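Local coordinates for IPT/TIG domain-containing protein (Bacteroides thetaiotaomicron, PDB 3TC9), which is of unknown function but probably serves as an auxiliary nutrient-binding protein, joining an immunoglobulin-like IPT/TIG domain to a six-bladed beta-propeller, at residues B[50-55]-B[70-75]; B[104-109]-B[389-394]; B[110-115]-B[421-426]; B[235-240]-B[297-302]. All blocks are in the same frame, centred on the assembly; numbering follows the deposited sequence.

Interaction 1 of 4, residues B[50-55]-B[70-75]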
loop_
_atom_site.group_PDB
_atom_site.type_symbol
_atom_site.label_atom_id
_atom_site.label_comp_id
_atom_site.label_asym_id
_atom_site.label_seq_id
_atom_site.Cartn_x
_atom_site.Cartn_y
_atom_site.Cartn_z
ATOM N N VAL B 50 9.650 -32.007 -17.421
ATOM C CA VAL B 50 8.601 -30.984 -17.373
ATOM C C VAL B 50 9.279 -29.610 -17.127
ATOM O O VAL B 50 10.150 -29.481 -16.281
ATOM C CB VAL B 50 7.497 -31.320 -16.333
ATOM C CG1 VAL B 50 6.445 -30.209 -16.249
ATOM C CG2 VAL B 50 6.840 -32.663 -16.659
ATOM N N THR B 51 8.889 -28.617 -17.897
ATOM C CA THR B 51 9.336 -27.228 -17.824
ATOM C C THR B 51 8.116 -26.364 -17.537
ATOM O O THR B 51 7.159 -26.445 -18.303
ATOM C CB THR B 51 10.019 -26.797 -19.145
ATOM O OG1 THR B 51 10.823 -27.858 -19.694
ATOM C CG2 THR B 51 10.843 -25.536 -18.989
ATOM N N ILE B 52 8.115 -25.586 -16.439
ATOM C CA ILE B 52 6.999 -24.669 -16.079
ATOM C C ILE B 52 7.602 -23.250 -16.020
ATOM O O ILE B 52 8.552 -23.022 -15.279
ATOM C CB ILE B 52 6.257 -25.065 -14.750
ATOM C CG1 ILE B 52 5.766 -26.534 -14.772
ATOM C CG2 ILE B 52 5.072 -24.100 -14.472
ATOM C CD1 ILE B 52 5.177 -27.064 -13.428
ATOM N N GLY B 53 7.085 -22.342 -16.819
ATOM C CA GLY B 53 7.587 -20.970 -16.892
ATOM C C GLY B 53 9.071 -20.867 -17.230
ATOM O O GLY B 53 9.762 -20.002 -16.686
ATOM N N GLY B 54 9.568 -21.781 -18.080
ATOM C CA GLY B 54 10.968 -21.835 -18.494
ATOM C C GLY B 54 11.920 -22.498 -17.505
ATOM O O GLY B 54 13.124 -22.598 -17.772
ATOM N N GLN B 55 11.389 -23.011 -16.391
ATOM C CA GLN B 55 12.147 -23.629 -15.325
ATOM C C GLN B 55 11.855 -25.121 -15.212
ATOM O O GLN B 55 10.692 -25.515 -15.304
ATOM C CB GLN B 55 11.808 -22.966 -13.965
ATOM C CG GLN B 55 12.009 -21.455 -13.883
ATOM C CD GLN B 55 13.432 -21.008 -14.060
ATOM O OE1 GLN B 55 14.331 -21.401 -13.314
ATOM N NE2 GLN B 55 13.634 -20.096 -14.980
ATOM N N VAL B 70 6.586 -31.006 -9.259
ATOM C CA VAL B 70 6.587 -29.964 -8.224
ATOM C C VAL B 70 6.908 -28.634 -8.888
ATOM O O VAL B 70 7.893 -28.550 -9.625
ATOM C CB VAL B 70 7.577 -30.332 -7.079
ATOM C CG1 VAL B 70 7.556 -29.286 -5.958
ATOM C CG2 VAL B 70 7.255 -31.713 -6.511
ATOM N N VAL B 71 6.035 -27.617 -8.689
ATOM C CA VAL B 71 6.223 -26.301 -9.305
ATOM C C VAL B 71 7.525 -25.674 -8.753
ATOM O O VAL B 71 7.677 -25.547 -7.544
ATOM C CB VAL B 71 4.995 -25.378 -9.144
ATOM C CG1 VAL B 71 5.323 -23.945 -9.557
ATOM C CG2 VAL B 71 3.828 -25.919 -9.962
ATOM N N PRO B 72 8.525 -25.388 -9.606
ATOM C CA PRO B 72 9.783 -24.831 -9.070
ATOM C C PRO B 72 9.696 -23.311 -8.829
ATOM O O PRO B 72 8.727 -22.663 -9.240
ATOM C CB PRO B 72 10.785 -25.135 -10.203
ATOM C CG PRO B 72 9.939 -24.966 -11.454
ATOM C CD PRO B 72 8.566 -25.495 -11.088
ATOM N N ALA B 73 10.772 -22.741 -8.244
ATOM C CA ALA B 73 10.928 -21.303 -8.084
ATOM C C ALA B 73 11.132 -20.664 -9.450
ATOM O O ALA B 73 11.754 -21.290 -10.311
ATOM C CB ALA B 73 12.139 -21.018 -7.203
ATOM N N LYS B 74 10.638 -19.413 -9.644
ATOM C CA LYS B 74 10.788 -18.579 -10.841
ATOM C C LYS B 74 9.942 -19.074 -12.040
ATOM O O LYS B 74 10.176 -18.654 -13.184
ATOM C CB LYS B 74 12.277 -18.462 -11.227
ATOM C CG LYS B 74 13.148 -17.873 -10.135
ATOM C CD LYS B 74 14.624 -18.140 -10.390
ATOM C CE LYS B 74 15.521 -17.254 -9.541
ATOM N NZ LYS B 74 15.588 -17.675 -8.109
ATOM N N ALA B 75 8.908 -19.897 -11.776
ATOM C CA ALA B 75 8.021 -20.444 -12.810
ATOM C C ALA B 75 6.846 -19.485 -13.103
ATOM O O ALA B 75 5.777 -19.941 -13.517
ATOM C CB ALA B 75 7.503 -21.806 -12.354
HETATM O O HOH W 1 8.917 -17.502 -15.922
HETATM O O HOH W 2 13.718 -22.792 -10.913
#
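I52 uses its two branches on two partners, V71 and A75. The side chains of I52 and V71 cross at about a right angle, with CD1 of I52 3.9 Å from CG2 of V71. The longer branch of I52 starts opposite its carbonyl carbon (chi1 -54°) and runs on extended, which carries CD1 to the valine. The shorter branch puts CG2 of I52 4.0 Å from CB of A75. That same CB lies 3.3 Å from the carbonyl O of I52. M34 touches both I52 and V71, and Y103 packs on V71 and A75.

Q55 makes contact through its aliphatic part. Its CB is 3.7 Å from CG of P72. CG of Q55, anti to its carbonyl carbon (chi1 -56°), comes within 3.4 Å of the carbonyl O of K74. The bend at chi2 then turns the amide. The Q55 and K74 side chains cross at a slant, with CD of Q55 4.0 Å from CB of K74.

Two waters supply the polar links. One donates to O of G53 and O of K74. The other donates to OE1 of Q55 and O of A73.

I52 to Q55 form a type I' turn closed by paired backbone bonds, and P72 to A75 form a type II turn. This is a tight beta hairpin packed on a loop within an immunoglobulin-like IPT/TIG domain.

Interaction 2 of 4, residues B[104-109]-B[389-394]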
loop_
_atom_site.group_PDB
_atom_site.type_symbol
_atom_site.label_atom_id
_atom_site.label_comp_id
_atom_site.label_asym_id
_atom_site.label_seq_id
_atom_site.Cartn_x
_atom_site.Cartn_y
_atom_site.Cartn_z
ATOM N N GLN B 104 1.464 -17.561 -7.825
ATOM C CA GLN B 104 1.343 -16.579 -6.773
ATOM C C GLN B 104 2.679 -16.554 -6.018
ATOM O O GLN B 104 3.042 -17.554 -5.392
ATOM C CB GLN B 104 0.137 -16.927 -5.853
ATOM C CG GLN B 104 0.048 -16.134 -4.525
ATOM C CD GLN B 104 -0.267 -14.656 -4.647
ATOM O OE1 GLN B 104 -1.249 -14.239 -5.287
ATOM N NE2 GLN B 104 0.546 -13.824 -4.004
ATOM N N LYS B 105 3.420 -15.431 -6.108
ATOM C CA LYS B 105 4.681 -15.255 -5.398
ATOM C C LYS B 105 4.462 -15.127 -3.869
ATOM O O LYS B 105 3.435 -14.614 -3.396
ATOM C CB LYS B 105 5.426 -14.000 -5.875
ATOM C CG LYS B 105 5.946 -13.998 -7.291
ATOM C CD LYS B 105 6.548 -12.618 -7.599
ATOM C CE LYS B 105 7.106 -12.465 -8.996
ATOM N NZ LYS B 105 6.023 -12.427 -10.017
ATOM N N LYS B 106 5.470 -15.564 -3.103
ATOM C CA LYS B 106 5.443 -15.449 -1.652
ATOM C C LYS B 106 6.764 -14.852 -1.177
ATOM O O LYS B 106 7.699 -14.671 -1.952
ATOM C CB LYS B 106 5.141 -16.798 -0.970
ATOM C CG LYS B 106 6.238 -17.840 -1.095
ATOM C CD LYS B 106 5.841 -19.045 -0.295
ATOM C CE LYS B 106 6.979 -19.989 -0.129
ATOM N NZ LYS B 106 6.492 -21.262 0.453
HETATM N N MSE B 107 6.805 -14.516 0.095
HETATM C CA MSE B 107 7.985 -13.987 0.742
HETATM C C MSE B 107 8.904 -15.125 1.146
HETATM O O MSE B 107 8.455 -16.204 1.538
HETATM C CB MSE B 107 7.580 -13.132 1.954
HETATM C CG MSE B 107 7.079 -11.766 1.547
HETATM SE SE MSE B 107 6.818 -10.639 3.079
HETATM C CE MSE B 107 8.372 -9.547 2.902
ATOM N N LEU B 108 10.193 -14.868 1.056
ATOM C CA LEU B 108 11.270 -15.767 1.407
ATOM C C LEU B 108 12.335 -15.057 2.227
ATOM O O LEU B 108 12.551 -13.856 2.057
ATOM C CB LEU B 108 11.942 -16.343 0.113
ATOM C CG LEU B 108 11.072 -17.222 -0.836
ATOM C CD1 LEU B 108 11.897 -17.663 -2.017
ATOM C CD2 LEU B 108 10.517 -18.480 -0.137
ATOM N N VAL B 109 13.052 -15.816 3.053
ATOM C CA VAL B 109 14.234 -15.333 3.782
ATOM C C VAL B 109 15.423 -15.667 2.897
ATOM O O VAL B 109 15.518 -16.787 2.405
ATOM C CB VAL B 109 14.385 -15.931 5.226
ATOM C CG1 VAL B 109 15.642 -15.400 5.922
ATOM C CG2 VAL B 109 13.144 -15.657 6.069
ATOM N N ASP B 389 17.724 -20.504 4.752
ATOM C CA ASP B 389 16.958 -19.562 3.937
ATOM C C ASP B 389 15.668 -20.268 3.497
ATOM O O ASP B 389 15.500 -21.446 3.806
ATOM C CB ASP B 389 17.804 -19.054 2.739
ATOM C CG ASP B 389 18.916 -18.036 3.078
ATOM O OD1 ASP B 389 18.741 -17.241 4.049
ATOM O OD2 ASP B 389 19.885 -17.935 2.295
ATOM N N GLY B 390 14.746 -19.543 2.861
ATOM C CA GLY B 390 13.491 -20.123 2.376
ATOM C C GLY B 390 12.219 -19.662 3.034
ATOM O O GLY B 390 12.117 -18.507 3.470
ATOM N N ASP B 391 11.208 -20.575 3.060
ATOM C CA ASP B 391 9.897 -20.319 3.650
ATOM C C ASP B 391 10.056 -19.758 5.086
ATOM O O ASP B 391 10.717 -20.380 5.930
ATOM C CB ASP B 391 9.024 -21.591 3.645
ATOM C CG ASP B 391 7.582 -21.328 4.081
ATOM O OD1 ASP B 391 7.325 -21.279 5.311
ATOM O OD2 ASP B 391 6.724 -21.086 3.199
ATOM N N LEU B 392 9.452 -18.579 5.332
ATOM C CA LEU B 392 9.498 -17.821 6.602
ATOM C C LEU B 392 9.266 -18.674 7.845
ATOM O O LEU B 392 10.030 -18.549 8.788
ATOM C CB LEU B 392 8.458 -16.698 6.572
ATOM C CG LEU B 392 8.948 -15.325 6.096
ATOM C CD1 LEU B 392 9.571 -15.400 4.732
ATOM C CD2 LEU B 392 7.783 -14.333 6.060
ATOM N N ARG B 393 8.268 -19.568 7.832
ATOM C CA ARG B 393 7.947 -20.387 8.991
ATOM C C ARG B 393 8.335 -21.854 8.870
ATOM O O ARG B 393 8.612 -22.463 9.883
ATOM C CB ARG B 393 6.452 -20.288 9.311
ATOM C CG ARG B 393 5.997 -18.880 9.715
ATOM C CD ARG B 393 6.639 -18.319 10.974
ATOM N NE ARG B 393 6.513 -19.208 12.137
ATOM C CZ ARG B 393 5.473 -19.239 12.961
ATOM N NH1 ARG B 393 4.442 -18.417 12.775
ATOM N NH2 ARG B 393 5.450 -20.092 13.975
ATOM N N GLN B 394 8.343 -22.426 7.659
ATOM C CA GLN B 394 8.648 -23.851 7.426
ATOM C C GLN B 394 10.135 -24.182 7.298
ATOM O O GLN B 394 10.541 -25.249 7.753
ATOM C CB GLN B 394 7.910 -24.360 6.176
ATOM C CG GLN B 394 6.372 -24.407 6.317
ATOM C CD GLN B 394 5.959 -25.090 7.611
ATOM O OE1 GLN B 394 6.146 -26.314 7.808
ATOM N NE2 GLN B 394 5.444 -24.311 8.544
HETATM O O HOH W 3 7.055 -18.010 3.053
#
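K106 reaches D391 and forms a salt bridge, with NZ 2.8 Å from OD2 of D391. The lysine approaches on the anti lone pair of OD2, and the two side chains cross at about a right angle. The other oxygen, OD1, is gripped by two backbone amides of its own segment. N of Q394 is 2.8 Å from OD1 of D391, and N of R393 meets it from above the carboxylate plane. The bond from R393 gives an Asx turn, and with Q394 as well it is an Asx motif. A leucine here would probably leave the K106 charge without its mate and let the turn at R393 and Q394 loosen.

V109 and G390 pair through both backbone groups. N of V109 is 2.9 Å from O of G390, and N of G390 is 2.9 Å from O of V109. A water donates to O of M107, with weaker links to OD2 of D391 and N of L392. D389 is satisfied by R424, in a salt bridge to OD1, and OD2 probably hydrogen-bonds with OG1 of T111. N of D391 bonds to E395.

CD1 of L392 packs 3.8 Å from CG2 of V109. I426 lies against M107, V109 and L392. The contact is a short antiparallel pairing at the edge of one propeller blade.

Interaction 3 of 4, residues B[110-115]-B[421-426]. With PO4 (phosphate ion), chain Q.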
loop_
_atom_site.group_PDB
_atom_site.type_symbol
_atom_site.label_atom_id
_atom_site.label_comp_id
_atom_site.label_asym_id
_atom_site.label_seq_id
_atom_site.Cartn_x
_atom_site.Cartn_y
_atom_site.Cartn_z
ATOM N N THR B 110 16.300 -14.702 2.659
ATOM C CA THR B 110 17.516 -14.897 1.870
ATOM C C THR B 110 18.694 -14.266 2.583
ATOM O O THR B 110 18.489 -13.569 3.574
ATOM C CB THR B 110 17.377 -14.322 0.444
ATOM O OG1 THR B 110 17.104 -12.918 0.509
ATOM C CG2 THR B 110 16.338 -15.092 -0.427
ATOM N N THR B 111 19.924 -14.485 2.067
ATOM C CA THR B 111 21.135 -13.887 2.634
ATOM C C THR B 111 21.464 -12.730 1.740
ATOM O O THR B 111 21.738 -12.917 0.568
ATOM C CB THR B 111 22.254 -14.916 2.771
ATOM O OG1 THR B 111 21.854 -15.882 3.731
ATOM C CG2 THR B 111 23.574 -14.296 3.203
ATOM N N PHE B 112 21.388 -11.522 2.271
ATOM C CA PHE B 112 21.670 -10.340 1.497
ATOM C C PHE B 112 23.180 -10.075 1.450
ATOM O O PHE B 112 23.741 -9.949 0.359
ATOM C CB PHE B 112 20.888 -9.148 2.074
ATOM C CG PHE B 112 21.227 -7.827 1.445
ATOM C CD1 PHE B 112 21.131 -7.646 0.061
ATOM C CD2 PHE B 112 21.646 -6.753 2.227
ATOM C CE1 PHE B 112 21.460 -6.417 -0.528
ATOM C CE2 PHE B 112 21.959 -5.518 1.642
ATOM C CZ PHE B 112 21.887 -5.368 0.269
ATOM N N LEU B 113 23.831 -9.967 2.614
ATOM C CA LEU B 113 25.252 -9.650 2.702
ATOM C C LEU B 113 25.982 -10.499 3.707
ATOM O O LEU B 113 25.410 -10.925 4.724
ATOM C CB LEU B 113 25.425 -8.171 3.101
ATOM C CG LEU B 113 25.238 -7.079 2.024
ATOM C CD1 LEU B 113 25.539 -5.729 2.590
ATOM C CD2 LEU B 113 26.133 -7.312 0.860
ATOM N N GLY B 114 27.273 -10.659 3.465
ATOM C CA GLY B 114 28.132 -11.399 4.363
ATOM C C GLY B 114 28.266 -12.867 4.033
ATOM O O GLY B 114 27.383 -13.486 3.439
ATOM N N THR B 115 29.390 -13.432 4.423
ATOM C CA THR B 115 29.635 -14.854 4.245
ATOM C C THR B 115 30.598 -15.375 5.321
ATOM O O THR B 115 31.343 -14.612 5.953
ATOM C CB THR B 115 30.139 -15.193 2.822
ATOM O OG1 THR B 115 29.862 -16.585 2.583
ATOM C CG2 THR B 115 31.627 -14.893 2.627
ATOM N N ARG B 421 26.726 -14.070 11.097
ATOM C CA ARG B 421 27.627 -13.016 10.605
ATOM C C ARG B 421 27.164 -12.464 9.252
ATOM O O ARG B 421 27.971 -12.031 8.420
ATOM C CB ARG B 421 29.098 -13.520 10.492
ATOM C CG ARG B 421 29.602 -14.332 11.677
ATOM C CD ARG B 421 29.752 -13.475 12.886
ATOM N NE ARG B 421 30.121 -14.253 14.054
ATOM C CZ ARG B 421 30.146 -13.774 15.287
ATOM N NH1 ARG B 421 29.835 -12.505 15.522
ATOM N NH2 ARG B 421 30.467 -14.559 16.296
ATOM N N ARG B 422 25.850 -12.445 9.064
ATOM C CA ARG B 422 25.215 -12.016 7.831
ATOM C C ARG B 422 24.076 -11.055 8.056
ATOM O O ARG B 422 23.473 -11.033 9.125
ATOM C CB ARG B 422 24.656 -13.258 7.090
ATOM C CG ARG B 422 25.722 -14.186 6.466
ATOM C CD ARG B 422 25.145 -15.569 6.333
ATOM N NE ARG B 422 25.989 -16.541 5.616
ATOM C CZ ARG B 422 26.658 -17.534 6.209
ATOM N NH1 ARG B 422 26.654 -17.653 7.530
ATOM N NH2 ARG B 422 27.349 -18.402 5.483
ATOM N N ILE B 423 23.754 -10.302 6.992
ATOM C CA ILE B 423 22.579 -9.453 6.875
ATOM C C ILE B 423 21.581 -10.309 6.098
ATOM O O ILE B 423 21.854 -10.716 4.961
ATOM C CB ILE B 423 22.842 -8.047 6.240
ATOM C CG1 ILE B 423 23.962 -7.269 6.987
ATOM C CG2 ILE B 423 21.545 -7.221 6.147
ATOM C CD1 ILE B 423 23.718 -6.928 8.463
ATOM N N ARG B 424 20.482 -10.666 6.732
ATOM C CA ARG B 424 19.482 -11.479 6.042
ATOM C C ARG B 424 18.429 -10.566 5.433
ATOM O O ARG B 424 18.269 -9.421 5.859
ATOM C CB ARG B 424 18.861 -12.519 6.978
ATOM C CG ARG B 424 19.874 -13.307 7.803
ATOM C CD ARG B 424 20.605 -14.416 7.036
ATOM N NE ARG B 424 19.705 -15.456 6.536
ATOM C CZ ARG B 424 19.195 -16.445 7.268
ATOM N NH1 ARG B 424 19.443 -16.518 8.573
ATOM N NH2 ARG B 424 18.397 -17.340 6.713
ATOM N N LYS B 425 17.749 -11.039 4.400
ATOM C CA LYS B 425 16.701 -10.263 3.760
ATOM C C LYS B 425 15.378 -11.039 3.786
ATOM O O LYS B 425 15.387 -12.259 3.635
ATOM C CB LYS B 425 17.106 -9.912 2.322
ATOM C CG LYS B 425 16.079 -9.075 1.547
ATOM C CD LYS B 425 16.517 -8.920 0.102
ATOM C CE LYS B 425 15.461 -8.341 -0.800
ATOM N NZ LYS B 425 14.409 -9.322 -1.178
ATOM N N ILE B 426 14.255 -10.340 3.990
ATOM C CA ILE B 426 12.922 -10.942 3.893
ATOM C C ILE B 426 12.149 -10.105 2.917
ATOM O O ILE B 426 11.866 -8.958 3.208
ATOM C CB ILE B 426 12.145 -11.128 5.223
ATOM C CG1 ILE B 426 12.943 -11.911 6.269
ATOM C CG2 ILE B 426 10.750 -11.749 4.969
ATOM C CD1 ILE B 426 12.292 -11.912 7.635
HETATM P P PO4 Q . 31.059 -12.032 19.113
HETATM O O1 PO4 Q . 30.322 -13.393 18.830
HETATM O O2 PO4 Q . 30.751 -11.583 20.593
HETATM O O3 PO4 Q . 30.595 -10.940 18.105
HETATM O O4 PO4 Q . 32.619 -12.139 18.933
HETATM O O HOH W 4 14.423 -12.399 0.523
HETATM O O HOH W 5 26.458 -16.443 2.876
#
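R422 leaves the backbone opposite its carbonyl carbon (chi1 -71°) and stays extended from CG to NE. This lays CD of R422 3.7 Å from CG2 of T111. Its NE then reaches a water that donates to O of G114, and its NH2 bonds to N120. F112 turns the other way, with CG opposite the backbone N (chi1 173°). Its ring runs beside I423, whose CG2 lies at the ring edge 3.9 Å from CD2 of F112. F130 meets the F112 ring edge-to-face.

The backbones join in antiparallel fashion. N of T110 and O of K425 are 2.8 Å apart, and N of K425 bonds back to O of T110. O of I423 accepts twice, from N of F112 at 2.8 Å and from N of L113 at 3.2 Å. R424 forms a salt bridge with D417.

The R421 guanidinium holds a phosphate, probably from the crystallisation liquor, with NH2 2.8 Å from O1 and NH1 3.1 Å from O3. Q158, H159 and R418 also bind this ion. A serine in place of R421 would probably leave the phosphate without two of its bonds and less firmly held. The double acceptor marks a classic beta bulge, here where early and late strands of the chain join in one propeller blade.

Interaction 4 of 4, residues B[235-240]-B[297-302]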
loop_
_atom_site.group_PDB
_atom_site.type_symbol
_atom_site.label_atom_id
_atom_site.label_comp_id
_atom_site.label_asym_id
_atom_site.label_seq_id
_atom_site.Cartn_x
_atom_site.Cartn_y
_atom_site.Cartn_z
ATOM N N PRO B 235 10.531 12.001 16.629
ATOM C CA PRO B 235 10.569 12.262 15.179
ATOM C C PRO B 235 10.001 13.609 14.731
ATOM O O PRO B 235 10.277 14.014 13.589
ATOM C CB PRO B 235 9.778 11.085 14.577
ATOM C CG PRO B 235 8.888 10.616 15.674
ATOM C CD PRO B 235 9.657 10.844 16.948
ATOM N N ILE B 236 9.261 14.325 15.603
ATOM C CA ILE B 236 8.688 15.615 15.237
ATOM C C ILE B 236 9.390 16.766 15.999
ATOM O O ILE B 236 9.768 17.765 15.369
ATOM C CB ILE B 236 7.141 15.619 15.453
ATOM C CG1 ILE B 236 6.426 14.378 14.830
ATOM C CG2 ILE B 236 6.463 16.979 15.092
ATOM C CD1 ILE B 236 6.440 14.209 13.295
ATOM N N ASN B 237 9.545 16.646 17.329
ATOM C CA ASN B 237 10.126 17.712 18.156
ATOM C C ASN B 237 11.670 17.619 18.324
ATOM O O ASN B 237 12.281 18.584 18.779
ATOM C CB ASN B 237 9.422 17.781 19.516
ATOM C CG ASN B 237 7.963 18.214 19.453
ATOM O OD1 ASN B 237 7.543 18.979 18.576
ATOM N ND2 ASN B 237 7.150 17.739 20.381
ATOM N N GLY B 238 12.276 16.502 17.935
ATOM C CA GLY B 238 13.726 16.335 17.932
ATOM C C GLY B 238 14.511 16.140 19.217
ATOM O O GLY B 238 15.731 15.989 19.137
ATOM N N GLU B 239 13.856 16.105 20.404
ATOM C CA GLU B 239 14.579 15.895 21.673
ATOM C C GLU B 239 15.031 14.414 21.843
ATOM O O GLU B 239 14.437 13.510 21.255
ATOM C CB GLU B 239 13.762 16.377 22.889
ATOM C CG GLU B 239 12.572 15.516 23.266
ATOM C CD GLU B 239 11.255 15.779 22.562
ATOM O OE1 GLU B 239 11.244 16.472 21.522
ATOM O OE2 GLU B 239 10.219 15.290 23.063
ATOM N N LEU B 240 16.072 14.184 22.665
ATOM C CA LEU B 240 16.657 12.860 22.871
ATOM C C LEU B 240 16.218 12.203 24.180
ATOM O O LEU B 240 16.273 12.828 25.238
ATOM C CB LEU B 240 18.182 12.977 22.849
ATOM C CG LEU B 240 18.968 11.665 22.859
ATOM C CD1 LEU B 240 19.065 11.095 21.478
ATOM C CD2 LEU B 240 20.347 11.875 23.400
ATOM N N SER B 297 4.612 4.159 26.018
ATOM C CA SER B 297 4.679 5.456 26.695
ATOM C C SER B 297 4.091 6.504 25.759
ATOM O O SER B 297 4.659 6.787 24.701
ATOM C CB SER B 297 6.113 5.790 27.083
ATOM O OG SER B 297 6.193 7.122 27.553
ATOM N N ASP B 298 2.924 7.038 26.115
ATOM C CA ASP B 298 2.254 8.051 25.305
ATOM C C ASP B 298 3.005 9.373 25.387
ATOM O O ASP B 298 3.542 9.726 26.439
ATOM C CB ASP B 298 0.783 8.228 25.727
ATOM C CG ASP B 298 -0.132 7.084 25.314
ATOM O OD1 ASP B 298 0.183 6.392 24.298
ATOM O OD2 ASP B 298 -1.181 6.891 25.982
ATOM N N TYR B 299 3.066 10.082 24.257
ATOM C CA TYR B 299 3.729 11.372 24.192
ATOM C C TYR B 299 2.758 12.503 24.540
ATOM O O TYR B 299 1.669 12.565 23.967
ATOM C CB TYR B 299 4.316 11.586 22.802
ATOM C CG TYR B 299 5.249 12.765 22.720
ATOM C CD1 TYR B 299 6.531 12.700 23.257
ATOM C CD2 TYR B 299 4.876 13.927 22.055
ATOM C CE1 TYR B 299 7.417 13.761 23.138
ATOM C CE2 TYR B 299 5.747 15.010 21.951
ATOM C CZ TYR B 299 7.021 14.916 22.486
ATOM O OH TYR B 299 7.899 15.949 22.350
ATOM N N ASP B 300 3.150 13.383 25.477
ATOM C CA ASP B 300 2.365 14.571 25.846
ATOM C C ASP B 300 2.874 15.722 24.969
ATOM O O ASP B 300 3.989 16.213 25.160
ATOM C CB ASP B 300 2.495 14.868 27.358
ATOM C CG ASP B 300 1.598 15.969 27.922
ATOM O OD1 ASP B 300 1.097 16.814 27.124
ATOM O OD2 ASP B 300 1.419 16.007 29.164
ATOM N N TRP B 301 2.077 16.099 23.965
ATOM C CA TRP B 301 2.462 17.125 22.996
ATOM C C TRP B 301 2.552 18.514 23.614
ATOM O O TRP B 301 3.312 19.349 23.120
ATOM C CB TRP B 301 1.499 17.117 21.800
ATOM C CG TRP B 301 1.650 15.888 20.945
ATOM C CD1 TRP B 301 0.975 14.710 21.080
ATOM C CD2 TRP B 301 2.578 15.697 19.861
ATOM N NE1 TRP B 301 1.380 13.817 20.111
ATOM C CE2 TRP B 301 2.361 14.398 19.349
ATOM C CE3 TRP B 301 3.546 16.515 19.247
ATOM C CZ2 TRP B 301 3.070 13.898 18.255
ATOM C CZ3 TRP B 301 4.259 16.012 18.169
ATOM C CH2 TRP B 301 4.017 14.720 17.682
ATOM N N LYS B 302 1.831 18.740 24.712
ATOM C CA LYS B 302 1.836 20.017 25.408
ATOM C C LYS B 302 3.107 20.218 26.235
ATOM O O LYS B 302 3.622 21.335 26.302
ATOM C CB LYS B 302 0.600 20.128 26.303
ATOM C CG LYS B 302 -0.654 20.578 25.566
ATOM C CD LYS B 302 -1.585 21.407 26.491
ATOM C CE LYS B 302 -1.276 22.907 26.513
ATOM N NZ LYS B 302 -1.355 23.496 27.881
HETATM O O HOH W 6 4.642 19.469 20.752
#
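Y299 meets N237 and E239 through its hydroxyl, and these hydrogen bonds form the polar half of the contact. OH of Y299 donates to OE2 of E239 over a short 2.5 Å, on the syn lone pair of the carboxylate. ND2 of N237 donates to OH of Y299 at 2.8 Å. That bond is nearly straight (172°), and the hydroxyl lies in the amide plane. The hydroxyl therefore both gives and accepts, which should fix its rotation. OE2 of E239 has a second partner in the hydroxyl of Y241. E239 and Y299 come from opposite directions, with carboxylate and ring planes 34° apart.

One water adds a bridge. It accepts from ND2 of N237 at 3.1 Å and donates to O of W301 at 2.7 Å.

The apolar half is I236 against W301. CG1 of I236 lies at the edge of the indole, 3.7 Å from CH2 of W301. The two side chains cross at about a right angle. CD2 of Y299 sits over the centre of one indole face, 3.6 Å above its plane. H234 stacks on the Y299 ring and meets W301 edge-to-face.

Residues 235-240 form the loop between strands 231-233 and 240-244. Y299 lies near the end of strand 293-300, in the next sheet. F277 of strand 273-277 touches both P235 and Y299, so the contact joins two successive propeller blades.

Overall arrangement
Interaction 1 comes first along the chain and lies in the IPT/TIG domain. Interactions 2 and 3 follow. They touch each other, with centres about 15 Å apart, and share strand 107-113. Both belong to the sheet in which this strand lies between 390-391 and 422-428. Their segments alternate along the chain, and each pairs an early part with a late one, so together they close the ring of the propeller. Interaction 1 lies about 17 Å from interaction 2, centre to centre, without touching it. Interaction 4 falls between the early and late segments of both. It joins two other blades, with its centre about 52 Å from that of interaction 1.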